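Long-range contact in peptidoglycan D,D-transpeptidase MrdA (Pseudomonas aeruginosa, PDB 7KIS), which probably cross-links the peptide stems of cell-wall peptidoglycan and binds penicillin and diazabicyclooctane inhibitors: residues G353-W367 / R383-K395. Sequence-based numbering, arbitrary orientation.
Sequences GYYQLPNYDHKYRNW and RSNDTYFYDLAHK. With C9D ((2S,5R)-1-formyl-N'-[(3R)-pyrrolidine-3-carbonyl]-5-[(sulfooxy)amino]piperidine-2-carbohydrazide), chain C.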
loop_
_atom_site.group_PDB
_atom_site.type_symbol
_atom_site.label_atom_id
_atom_site.label_comp_id
_atom_site.label_asym_id
_atom_site.label_seq_id
_atom_site.Cartn_x
_atom_site.Cartn_y
_atom_site.Cartn_z
ATOM N N GLY A 353 18.327 4.528 -27.238
ATOM C CA GLY A 353 17.552 3.311 -27.158
ATOM C C GLY A 353 18.173 2.224 -26.310
ATOM O O GLY A 353 17.611 1.124 -26.237
ATOM N N TYR A 354 19.304 2.497 -25.664
ATOM C CA TYR A 354 20.018 1.506 -24.871
ATOM C C TYR A 354 21.022 2.238 -23.991
ATOM O O TYR A 354 21.288 3.428 -24.175
ATOM C CB TYR A 354 20.725 0.481 -25.761
ATOM C CG TYR A 354 21.568 1.113 -26.849
ATOM C CD1 TYR A 354 21.051 1.322 -28.121
ATOM C CD2 TYR A 354 22.877 1.508 -26.601
ATOM C CE1 TYR A 354 21.815 1.903 -29.115
ATOM C CE2 TYR A 354 23.647 2.091 -27.589
ATOM C CZ TYR A 354 23.112 2.285 -28.844
ATOM O OH TYR A 354 23.875 2.863 -29.832
ATOM N N TYR A 355 21.582 1.506 -23.031
ATOM C CA TYR A 355 22.635 2.023 -22.170
ATOM C C TYR A 355 23.690 0.950 -21.951
ATOM O O TYR A 355 23.362 -0.219 -21.730
ATOM C CB TYR A 355 22.094 2.488 -20.811
ATOM C CG TYR A 355 23.190 2.888 -19.845
ATOM C CD1 TYR A 355 23.599 2.030 -18.831
ATOM C CD2 TYR A 355 23.824 4.120 -19.956
ATOM C CE1 TYR A 355 24.603 2.390 -17.951
ATOM C CE2 TYR A 355 24.829 4.488 -19.080
ATOM C CZ TYR A 355 25.214 3.620 -18.080
ATOM O OH TYR A 355 26.214 3.980 -17.205
ATOM N N GLN A 356 24.956 1.356 -22.016
ATOM C CA GLN A 356 26.082 0.468 -21.765
ATOM C C GLN A 356 26.936 1.062 -20.656
ATOM O O GLN A 356 27.264 2.252 -20.696
ATOM C CB GLN A 356 26.938 0.277 -23.019
ATOM C CG GLN A 356 26.231 -0.368 -24.192
ATOM C CD GLN A 356 27.077 -0.349 -25.452
ATOM O OE1 GLN A 356 27.560 0.702 -25.871
ATOM N NE2 GLN A 356 27.269 -1.517 -26.055
ATOM N N LEU A 357 27.293 0.241 -19.672
ATOM C CA LEU A 357 28.251 0.684 -18.676
ATOM C C LEU A 357 29.643 0.715 -19.308
ATOM O O LEU A 357 29.926 -0.052 -20.233
ATOM C CB LEU A 357 28.219 -0.218 -17.443
ATOM C CG LEU A 357 28.379 -1.731 -17.575
ATOM C CD1 LEU A 357 29.821 -2.125 -17.356
ATOM C CD2 LEU A 357 27.485 -2.430 -16.568
ATOM N N PRO A 358 30.528 1.609 -18.847
ATOM C CA PRO A 358 31.779 1.844 -19.588
ATOM C C PRO A 358 32.743 0.667 -19.665
ATOM O O PRO A 358 33.856 0.831 -20.177
ATOM C CB PRO A 358 32.427 2.998 -18.811
ATOM C CG PRO A 358 31.309 3.641 -18.056
ATOM C CD PRO A 358 30.380 2.526 -17.705
ATOM N N ASN A 359 32.304 -0.539 -19.310
ATOM C CA ASN A 359 33.176 -1.709 -19.336
ATOM C C ASN A 359 32.718 -2.683 -20.414
ATOM O O ASN A 359 33.475 -3.008 -21.334
ATOM C CB ASN A 359 33.196 -2.426 -17.971
ATOM C CG ASN A 359 34.215 -1.849 -16.996
ATOM O OD1 ASN A 359 34.473 -0.647 -16.978
ATOM N ND2 ASN A 359 34.793 -2.718 -16.168
ATOM N N TYR A 360 31.475 -3.131 -20.322
ATOM C CA TYR A 360 30.923 -4.165 -21.179
ATOM C C TYR A 360 30.344 -3.597 -22.468
ATOM O O TYR A 360 29.944 -2.432 -22.539
ATOM C CB TYR A 360 29.836 -4.938 -20.436
ATOM C CG TYR A 360 30.376 -6.045 -19.572
ATOM C CD1 TYR A 360 31.086 -5.765 -18.413
ATOM C CD2 TYR A 360 30.185 -7.374 -19.920
ATOM C CE1 TYR A 360 31.585 -6.778 -17.621
ATOM C CE2 TYR A 360 30.679 -8.394 -19.136
ATOM C CZ TYR A 360 31.379 -8.092 -17.987
ATOM O OH TYR A 360 31.875 -9.105 -17.200
ATOM N N ASP A 361 30.314 -4.442 -23.495
ATOM C CA ASP A 361 29.630 -4.131 -24.741
ATOM C C ASP A 361 28.150 -4.489 -24.678
ATOM O O ASP A 361 27.421 -4.232 -25.642
ATOM C CB ASP A 361 30.278 -4.882 -25.912
ATOM C CG ASP A 361 31.795 -4.795 -25.903
ATOM O OD1 ASP A 361 32.399 -5.002 -24.828
ATOM O OD2 ASP A 361 32.382 -4.537 -26.975
ATOM N N HIS A 362 27.703 -5.091 -23.576
ATOM C CA HIS A 362 26.303 -5.459 -23.415
ATOM C C HIS A 362 25.437 -4.214 -23.264
ATOM O O HIS A 362 25.801 -3.268 -22.562
ATOM C CB HIS A 362 26.136 -6.372 -22.201
ATOM C CG HIS A 362 24.764 -6.957 -22.068
ATOM N ND1 HIS A 362 23.930 -6.664 -21.010
ATOM C CD2 HIS A 362 24.081 -7.820 -22.857
ATOM C CE1 HIS A 362 22.793 -7.321 -21.154
ATOM N NE2 HIS A 362 22.859 -8.029 -22.267
ATOM N N LYS A 363 24.284 -4.222 -23.930
ATOM C CA LYS A 363 23.374 -3.081 -23.966
ATOM C C LYS A 363 22.147 -3.341 -23.102
ATOM O O LYS A 363 21.490 -4.378 -23.242
ATOM C CB LYS A 363 22.945 -2.776 -25.403
ATOM C CG LYS A 363 24.024 -2.098 -26.220
ATOM C CD LYS A 363 24.066 -2.607 -27.650
ATOM C CE LYS A 363 23.521 -1.568 -28.615
ATOM N NZ LYS A 363 24.567 -0.575 -28.989
ATOM N N TYR A 364 21.844 -2.394 -22.213
ATOM C CA TYR A 364 20.625 -2.410 -21.407
ATOM C C TYR A 364 19.587 -1.544 -22.110
ATOM O O TYR A 364 19.706 -0.315 -22.129
ATOM C CB TYR A 364 20.900 -1.907 -19.992
ATOM C CG TYR A 364 21.911 -2.741 -19.243
ATOM C CD1 TYR A 364 23.273 -2.560 -19.445
ATOM C CD2 TYR A 364 21.504 -3.714 -18.341
ATOM C CE1 TYR A 364 24.201 -3.323 -18.770
ATOM C CE2 TYR A 364 22.428 -4.482 -17.658
ATOM C CZ TYR A 364 23.775 -4.281 -17.877
ATOM O OH TYR A 364 24.702 -5.041 -17.204
ATOM N N ARG A 365 18.574 -2.183 -22.685
ATOM C CA ARG A 365 17.748 -1.545 -23.698
ATOM C C ARG A 365 16.558 -0.817 -23.086
ATOM O O ARG A 365 16.032 -1.206 -22.040
ATOM C CB ARG A 365 17.270 -2.585 -24.713
ATOM C CG ARG A 365 18.422 -3.348 -25.337
ATOM C CD ARG A 365 17.971 -4.340 -26.391
ATOM N NE ARG A 365 19.091 -4.735 -27.242
ATOM C CZ ARG A 365 19.539 -4.017 -28.268
ATOM N NH1 ARG A 365 20.568 -4.448 -28.988
ATOM N NH2 ARG A 365 18.957 -2.868 -28.582
ATOM N N ASN A 366 16.148 0.259 -23.752
ATOM C CA ASN A 366 15.006 1.063 -23.346
ATOM C C ASN A 366 13.713 0.408 -23.823
ATOM O O ASN A 366 13.700 -0.365 -24.784
ATOM C CB ASN A 366 15.131 2.480 -23.914
ATOM C CG ASN A 366 14.242 3.484 -23.201
ATOM O OD1 ASN A 366 14.002 3.380 -21.999
ATOM N ND2 ASN A 366 13.759 4.474 -23.944
ATOM N N TRP A 367 12.612 0.721 -23.132
ATOM C CA TRP A 367 11.323 0.188 -23.556
ATOM C C TRP A 367 10.922 0.700 -24.932
ATOM O O TRP A 367 10.141 0.039 -25.625
ATOM C CB TRP A 367 10.236 0.525 -22.531
ATOM C CG TRP A 367 9.766 1.953 -22.570
ATOM C CD1 TRP A 367 10.227 2.989 -21.811
ATOM C CD2 TRP A 367 8.739 2.500 -23.410
ATOM N NE1 TRP A 367 9.556 4.146 -22.127
ATOM C CE2 TRP A 367 8.638 3.872 -23.106
ATOM C CE3 TRP A 367 7.900 1.961 -24.390
ATOM C CZ2 TRP A 367 7.730 4.713 -23.748
ATOM C CZ3 TRP A 367 7.000 2.799 -25.026
ATOM C CH2 TRP A 367 6.921 4.159 -24.702
ATOM N N ARG A 383 7.964 10.237 -19.634
ATOM C CA ARG A 383 8.148 9.208 -20.643
ATOM C C ARG A 383 8.655 7.897 -20.062
ATOM O O ARG A 383 8.730 6.904 -20.792
ATOM C CB ARG A 383 9.114 9.685 -21.736
ATOM C CG ARG A 383 8.511 10.713 -22.677
ATOM C CD ARG A 383 8.635 10.284 -24.131
ATOM N NE ARG A 383 8.054 8.966 -24.370
ATOM C CZ ARG A 383 6.761 8.746 -24.588
ATOM N NH1 ARG A 383 5.904 9.758 -24.596
ATOM N NH2 ARG A 383 6.322 7.513 -24.799
ATOM N N SER A 384 8.970 7.865 -18.772
ATOM C CA SER A 384 9.576 6.716 -18.102
ATOM C C SER A 384 10.691 6.107 -18.952
ATOM O O SER A 384 10.636 4.953 -19.380
ATOM C CB SER A 384 8.515 5.671 -17.762
ATOM O OG SER A 384 9.071 4.629 -16.976
ATOM N N ASN A 385 11.731 6.905 -19.166
ATOM C CA ASN A 385 12.890 6.442 -19.912
ATOM C C ASN A 385 13.752 5.557 -19.020
ATOM O O ASN A 385 14.020 5.899 -17.865
ATOM C CB ASN A 385 13.693 7.633 -20.433
ATOM C CG ASN A 385 14.767 7.224 -21.425
ATOM O OD1 ASN A 385 15.888 6.894 -21.036
ATOM N ND2 ASN A 385 14.428 7.237 -22.711
ATOM N N ASP A 386 14.185 4.414 -19.553
ATOM C CA ASP A 386 14.986 3.497 -18.751
ATOM C C ASP A 386 16.463 3.870 -18.755
ATOM O O ASP A 386 17.145 3.677 -17.743
ATOM C CB ASP A 386 14.804 2.059 -19.243
ATOM C CG ASP A 386 13.365 1.585 -19.148
ATOM O OD1 ASP A 386 12.732 1.808 -18.096
ATOM O OD2 ASP A 386 12.864 0.994 -20.128
ATOM N N THR A 387 16.970 4.399 -19.871
ATOM C CA THR A 387 18.392 4.723 -19.957
ATOM C C THR A 387 18.768 5.832 -18.982
ATOM O O THR A 387 19.867 5.820 -18.415
ATOM C CB THR A 387 18.757 5.117 -21.388
ATOM O OG1 THR A 387 17.969 6.242 -21.794
ATOM C CG2 THR A 387 18.496 3.956 -22.333
ATOM N N TYR A 388 17.873 6.805 -18.782
ATOM C CA TYR A 388 18.134 7.867 -17.814
ATOM C C TYR A 388 18.360 7.295 -16.421
ATOM O O TYR A 388 19.279 7.716 -15.709
ATOM C CB TYR A 388 16.973 8.862 -17.806
ATOM C CG TYR A 388 17.120 10.016 -16.830
ATOM C CD1 TYR A 388 16.779 9.870 -15.489
ATOM C CD2 TYR A 388 17.571 11.257 -17.257
ATOM C CE1 TYR A 388 16.902 10.921 -14.601
ATOM C CE2 TYR A 388 17.696 12.315 -16.374
ATOM C CZ TYR A 388 17.360 12.141 -15.048
ATOM O OH TYR A 388 17.482 13.190 -14.165
ATOM N N PHE A 389 17.529 6.335 -16.014
ATOM C CA PHE A 389 17.675 5.730 -14.699
ATOM C C PHE A 389 18.691 4.596 -14.693
ATOM O O PHE A 389 19.234 4.276 -13.630
ATOM C CB PHE A 389 16.312 5.248 -14.196
ATOM C CG PHE A 389 15.314 6.359 -14.023
ATOM C CD1 PHE A 389 14.499 6.745 -15.072
ATOM C CD2 PHE A 389 15.208 7.033 -12.818
ATOM C CE1 PHE A 389 13.586 7.772 -14.923
ATOM C CE2 PHE A 389 14.298 8.062 -12.663
ATOM C CZ PHE A 389 13.486 8.432 -13.717
ATOM N N TYR A 390 18.950 3.980 -15.850
ATOM C CA TYR A 390 20.143 3.152 -15.989
ATOM C C TYR A 390 21.391 3.966 -15.677
ATOM O O TYR A 390 22.257 3.538 -14.907
ATOM C CB TYR A 390 20.228 2.581 -17.406
ATOM C CG TYR A 390 19.263 1.459 -17.719
ATOM C CD1 TYR A 390 18.800 0.607 -16.725
ATOM C CD2 TYR A 390 18.824 1.246 -19.021
ATOM C CE1 TYR A 390 17.921 -0.422 -17.020
ATOM C CE2 TYR A 390 17.948 0.225 -19.323
ATOM C CZ TYR A 390 17.499 -0.607 -18.322
ATOM O OH TYR A 390 16.624 -1.625 -18.630
ATOM N N ASP A 391 21.491 5.156 -16.276
ATOM C CA ASP A 391 22.643 6.023 -16.059
ATOM C C ASP A 391 22.660 6.581 -14.639
ATOM O O ASP A 391 23.730 6.710 -14.032
ATOM C CB ASP A 391 22.632 7.155 -17.087
ATOM C CG ASP A 391 23.780 8.123 -16.903
ATOM O OD1 ASP A 391 24.905 7.803 -17.339
ATOM O OD2 ASP A 391 23.553 9.209 -16.331
ATOM N N LEU A 392 21.488 6.921 -14.096
ATOM C CA LEU A 392 21.430 7.470 -12.745
ATOM C C LEU A 392 21.859 6.433 -11.713
ATOM O O LEU A 392 22.650 6.732 -10.812
ATOM C CB LEU A 392 20.018 7.977 -12.445
ATOM C CG LEU A 392 19.817 8.832 -11.190
ATOM C CD1 LEU A 392 18.759 9.898 -11.437
ATOM C CD2 LEU A 392 19.438 7.976 -9.989
ATOM N N ALA A 393 21.338 5.208 -11.827
ATOM C CA ALA A 393 21.691 4.161 -10.873
ATOM C C ALA A 393 23.173 3.820 -10.943
ATOM O O ALA A 393 23.770 3.437 -9.929
ATOM C CB ALA A 393 20.847 2.913 -11.121
ATOM N N HIS A 394 23.778 3.941 -12.125
ATOM C CA HIS A 394 25.201 3.650 -12.263
ATOM C C HIS A 394 26.041 4.657 -11.487
ATOM O O HIS A 394 26.869 4.276 -10.651
ATOM C CB HIS A 394 25.592 3.646 -13.741
ATOM C CG HIS A 394 26.972 3.128 -13.998
ATOM N ND1 HIS A 394 27.386 1.878 -13.591
ATOM C CD2 HIS A 394 28.035 3.692 -14.619
ATOM C CE1 HIS A 394 28.643 1.694 -13.951
ATOM N NE2 HIS A 394 29.061 2.780 -14.577
ATOM N N LYS A 395 25.838 5.950 -11.748
ATOM C CA LYS A 395 26.620 6.989 -11.090
ATOM C C LYS A 395 26.316 7.108 -9.604
ATOM O O LYS A 395 27.062 7.785 -8.889
ATOM C CB LYS A 395 26.378 8.338 -11.771
ATOM C CG LYS A 395 26.790 8.374 -13.229
ATOM C CD LYS A 395 26.954 9.802 -13.715
ATOM C CE LYS A 395 25.622 10.401 -14.125
ATOM N NZ LYS A 395 25.469 10.419 -15.604
HETATM O OAF C9D C . 2.195 2.460 -18.239
HETATM S SAY C9D C . 3.436 2.208 -19.080
HETATM O OAD C9D C . 3.205 1.063 -20.043
HETATM O OAE C9D C . 3.579 3.525 -19.811
HETATM O OAR C9D C . 4.788 1.899 -18.102
HETATM N NAQ C9D C . 5.935 2.501 -18.726
HETATM C CAU C9D C . 6.894 1.428 -19.214
HETATM C CAJ C9D C . 6.227 0.107 -19.133
HETATM C CB C9D C . 7.142 -1.019 -19.410
HETATM C CAM C9D C . 8.193 1.502 -18.409
HETATM N N C9D C . 8.544 0.215 -17.695
HETATM C CAG C9D C . 8.587 0.212 -16.232
HETATM O OAA C9D C . 8.248 -0.760 -15.634
HETATM C CA C9D C . 8.284 -1.096 -18.401
HETATM C C C9D C . 9.531 -1.550 -19.142
HETATM O O C9D C . 9.481 -2.529 -19.804
HETATM N NAP C9D C . 10.800 -0.789 -19.058
HETATM N NAO C9D C . 11.907 -1.295 -19.792
HETATM C CAS C9D C . 12.473 -2.600 -19.452
HETATM O OAB C9D C . 12.023 -3.239 -18.558
HETATM C CAV C9D C . 13.686 -3.161 -20.291
HETATM C CAI C9D C . 13.375 -2.910 -21.809
HETATM C CAH C9D C . 12.998 -4.333 -22.399
HETATM N NAN C9D C . 13.650 -5.208 -21.608
HETATM C CAL C9D C . 13.751 -4.511 -20.124
#
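S384-N385-D386, an S-x-D version of the S-x-N motif of penicillin-binding transpeptidases, meets N366 and W367 at the inhibitor pocket, where the two-stranded hairpin 354-355/364-365 lies along helix 386-396. Two bonds run in opposite senses between N366-W367 and D386. D386 N donates to N366 OD1 (2.7 Å, N-H...O 159°), tilted from the amide's carbonyl plane, while W367 N gives its hydrogen to the anti side of D386 OD2 (3.0 Å). OD2 also takes a weak bond from C9D NAO, and D386 OD1 forms a salt bridge with K330, so the carboxylate is held from several directions. W367 CG sits between its backbone N and carbonyl carbon (chi1 76°), which swings the indole toward R383: NE1 donates a hydrogen bond to R383 O (3.2 Å), nearly in line with the C=O, while the guanidinium NH2 lies in the indole plane at its CZ2 edge. C9D CAU lies over one indole face, and W367 CB comes 3.7 Å from C9D NAO.

Farther along the helix the contact turns aromatic. Y364 CB stands over the Y390 ring face, 4.0 Å from its centroid, a CH-pi contact; the Y364 ring edge also points at that face, an edge-to-face pair. Y355, its CG anti to the backbone N (chi1 174°), lays one face over the backbone at Y390-D391 and brings OH to 3.2 Å from H394 CD2. T387 CG2 packs against Y354 O.

S384 OG bonds to K330 beside S327, the predicted acylated serine. L446 of helix 443-449 touches Y355, Y364, Y390 and H394, while F389 packs on helix 330-340.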